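Local coordinates for protein HTP-2 (Caenorhabditis elegans, PDB 4TZM), which probably helps assemble the meiotic chromosome axis, its HORMA domain binding a closure motif of the related axis protein HTP-3, at residues 102-107 and 203-208. Residues are numbered along the deposited sequence; the frame is centred on the assembly and turned at random.
Sequences DGFLKE and NDAPSN
With CG anti to its own carbonyl carbon and beside the backbone N (chi1 -66°), F104 places one face of its phenyl ring against A205 and P206. The CA of A205 makes a CH-pi contact 4.0 Å from the centroid of the F104 ring. A second comes from CD of P206, 3.8 Å from that centroid. P206 sets this CD over the far end of the ring, 3.5 Å from CZ of F104, and the two side chains cross at about a right angle. Proline suits this place because its CD, bonded to the backbone nitrogen, offers polarised C-H groups to the aromatic cloud. The small methyl of A205 lets the backbone settle close, its CB 3.9 Å from CB of F104. In the HORMA fold this contact joins the turn between helix 84-102 and strand 105-113 to the loop that follows strand 193-201, an antiparallel neighbour of 105-113. G103 ends the helix as the C-prime residue of a Schellman motif; at its positive phi (84°) a CB would press against the preceding carbonyl oxygen. A flat aromatic suits position 104 because it has two faces to offer: the opposite one receives CB of D102, and F209 packs against the ring edge-to-face. Were F104 cut back to an alanine, A205 and P206 would probably lose the face they pack on, and the 203-208 loop might move more freely. The D204 carboxylate merely passes the carbonyl O of G103, without bonding to it; its charge has a weak, long ion pair with R140.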
loop_
_atom_site.group_PDB
_atom_site.type_symbol
_atom_site.label_atom_id
_atom_site.label_comp_id
_atom_site.label_asym_id
_atom_site.label_seq_id
_atom_site.Cartn_x
_atom_site.Cartn_y
_atom_site.Cartn_z
ATOM N N ASP A 102 -8.188 -13.473 -0.051
ATOM C CA ASP A 102 -7.858 -14.834 0.343
ATOM C C ASP A 102 -7.108 -14.837 1.675
ATOM O O ASP A 102 -7.135 -15.821 2.409
ATOM C CB ASP A 102 -7.019 -15.519 -0.737
ATOM C CG ASP A 102 -7.671 -15.476 -2.111
ATOM O OD1 ASP A 102 -8.377 -14.491 -2.413
ATOM O OD2 ASP A 102 -7.469 -16.428 -2.895
ATOM N N GLY A 103 -6.438 -13.728 1.975
ATOM C CA GLY A 103 -5.648 -13.607 3.187
ATOM C C GLY A 103 -4.254 -14.190 3.047
ATOM O O GLY A 103 -3.694 -14.710 4.012
ATOM N N PHE A 104 -3.683 -14.087 1.850
ATOM C CA PHE A 104 -2.432 -14.774 1.539
ATOM C C PHE A 104 -1.235 -13.835 1.416
ATOM O O PHE A 104 -0.092 -14.291 1.345
ATOM C CB PHE A 104 -2.580 -15.574 0.241
ATOM C CG PHE A 104 -3.545 -16.723 0.340
ATOM C CD1 PHE A 104 -3.917 -17.240 1.575
ATOM C CD2 PHE A 104 -4.074 -17.296 -0.805
ATOM C CE1 PHE A 104 -4.804 -18.303 1.662
ATOM C CE2 PHE A 104 -4.961 -18.357 -0.726
ATOM C CZ PHE A 104 -5.327 -18.860 0.509
ATOM N N LEU A 105 -1.493 -12.532 1.392
ATOM C CA LEU A 105 -0.427 -11.550 1.207
ATOM C C LEU A 105 0.106 -11.020 2.536
ATOM O O LEU A 105 -0.640 -10.433 3.319
ATOM C CB LEU A 105 -0.920 -10.382 0.349
ATOM C CG LEU A 105 0.156 -9.345 0.034
ATOM C CD1 LEU A 105 1.204 -9.945 -0.892
ATOM C CD2 LEU A 105 -0.456 -8.091 -0.569
ATOM N N LYS A 106 1.400 -11.218 2.779
ATOM C CA LYS A 106 2.050 -10.746 4.002
ATOM C C LYS A 106 2.586 -9.319 3.847
ATOM O O LYS A 106 2.331 -8.448 4.684
ATOM C CB LYS A 106 3.184 -11.699 4.400
ATOM C CG LYS A 106 4.066 -11.213 5.545
ATOM C CD LYS A 106 3.324 -11.190 6.875
ATOM C CE LYS A 106 4.254 -10.801 8.022
ATOM N NZ LYS A 106 4.901 -9.471 7.814
ATOM N N GLU A 107 3.318 -9.088 2.762
ATOM C CA GLU A 107 3.931 -7.794 2.498
ATOM C C GLU A 107 4.117 -7.567 1.005
ATOM O O GLU A 107 4.574 -8.459 0.297
ATOM C CB GLU A 107 5.290 -7.692 3.194
ATOM C CG GLU A 107 6.093 -6.462 2.787
ATOM C CD GLU A 107 7.475 -6.408 3.414
ATOM O OE1 GLU A 107 7.770 -7.234 4.303
ATOM O OE2 GLU A 107 8.271 -5.534 3.014
ATOM N N ASN A 203 2.001 -17.860 5.527
ATOM C CA ASN A 203 2.186 -19.293 5.745
ATOM C C ASN A 203 0.956 -20.089 5.321
ATOM O O ASN A 203 1.060 -21.256 4.936
ATOM C CB ASN A 203 2.504 -19.581 7.215
ATOM C CG ASN A 203 3.666 -18.758 7.738
ATOM O OD1 ASN A 203 4.493 -18.266 6.969
ATOM N ND2 ASN A 203 3.736 -18.606 9.056
ATOM N N ASP A 204 -0.208 -19.448 5.395
ATOM C CA ASP A 204 -1.475 -20.085 5.046
ATOM C C ASP A 204 -1.591 -20.325 3.544
ATOM O O ASP A 204 -2.327 -21.207 3.103
ATOM C CB ASP A 204 -2.656 -19.230 5.520
ATOM C CG ASP A 204 -2.305 -18.343 6.699
ATOM O OD1 ASP A 204 -1.257 -18.575 7.337
ATOM O OD2 ASP A 204 -3.084 -17.410 6.991
ATOM N N ALA A 205 -0.864 -19.529 2.765
ATOM C CA ALA A 205 -0.919 -19.595 1.309
ATOM C C ALA A 205 -0.510 -20.966 0.776
ATOM O O ALA A 205 0.565 -21.468 1.103
ATOM C CB ALA A 205 -0.037 -18.515 0.702
ATOM N N PRO A 206 -1.376 -21.575 -0.049
ATOM C CA PRO A 206 -1.073 -22.858 -0.694
ATOM C C PRO A 206 0.066 -22.721 -1.697
ATOM O O PRO A 206 0.352 -21.611 -2.149
ATOM C CB PRO A 206 -2.383 -23.218 -1.410
ATOM C CG PRO A 206 -3.434 -22.362 -0.770
ATOM C CD PRO A 206 -2.733 -21.104 -0.374
ATOM N N SER A 207 0.702 -23.835 -2.045
ATOM C CA SER A 207 1.831 -23.803 -2.969
ATOM C C SER A 207 1.377 -23.565 -4.408
ATOM O O SER A 207 2.120 -23.000 -5.211
ATOM C CB SER A 207 2.632 -25.103 -2.878
ATOM O OG SER A 207 3.328 -25.183 -1.646
ATOM N N ASN A 208 0.156 -23.986 -4.727
ATOM C CA ASN A 208 -0.370 -23.823 -6.081
ATOM C C ASN A 208 -0.953 -22.428 -6.322
ATOM O O ASN A 208 -1.160 -22.023 -7.467
ATOM C CB ASN A 208 -1.429 -24.890 -6.383
ATOM C CG ASN A 208 -2.683 -24.721 -5.550
ATOM O OD1 ASN A 208 -2.616 -24.418 -4.361
ATOM N ND2 ASN A 208 -3.840 -24.914 -6.176
#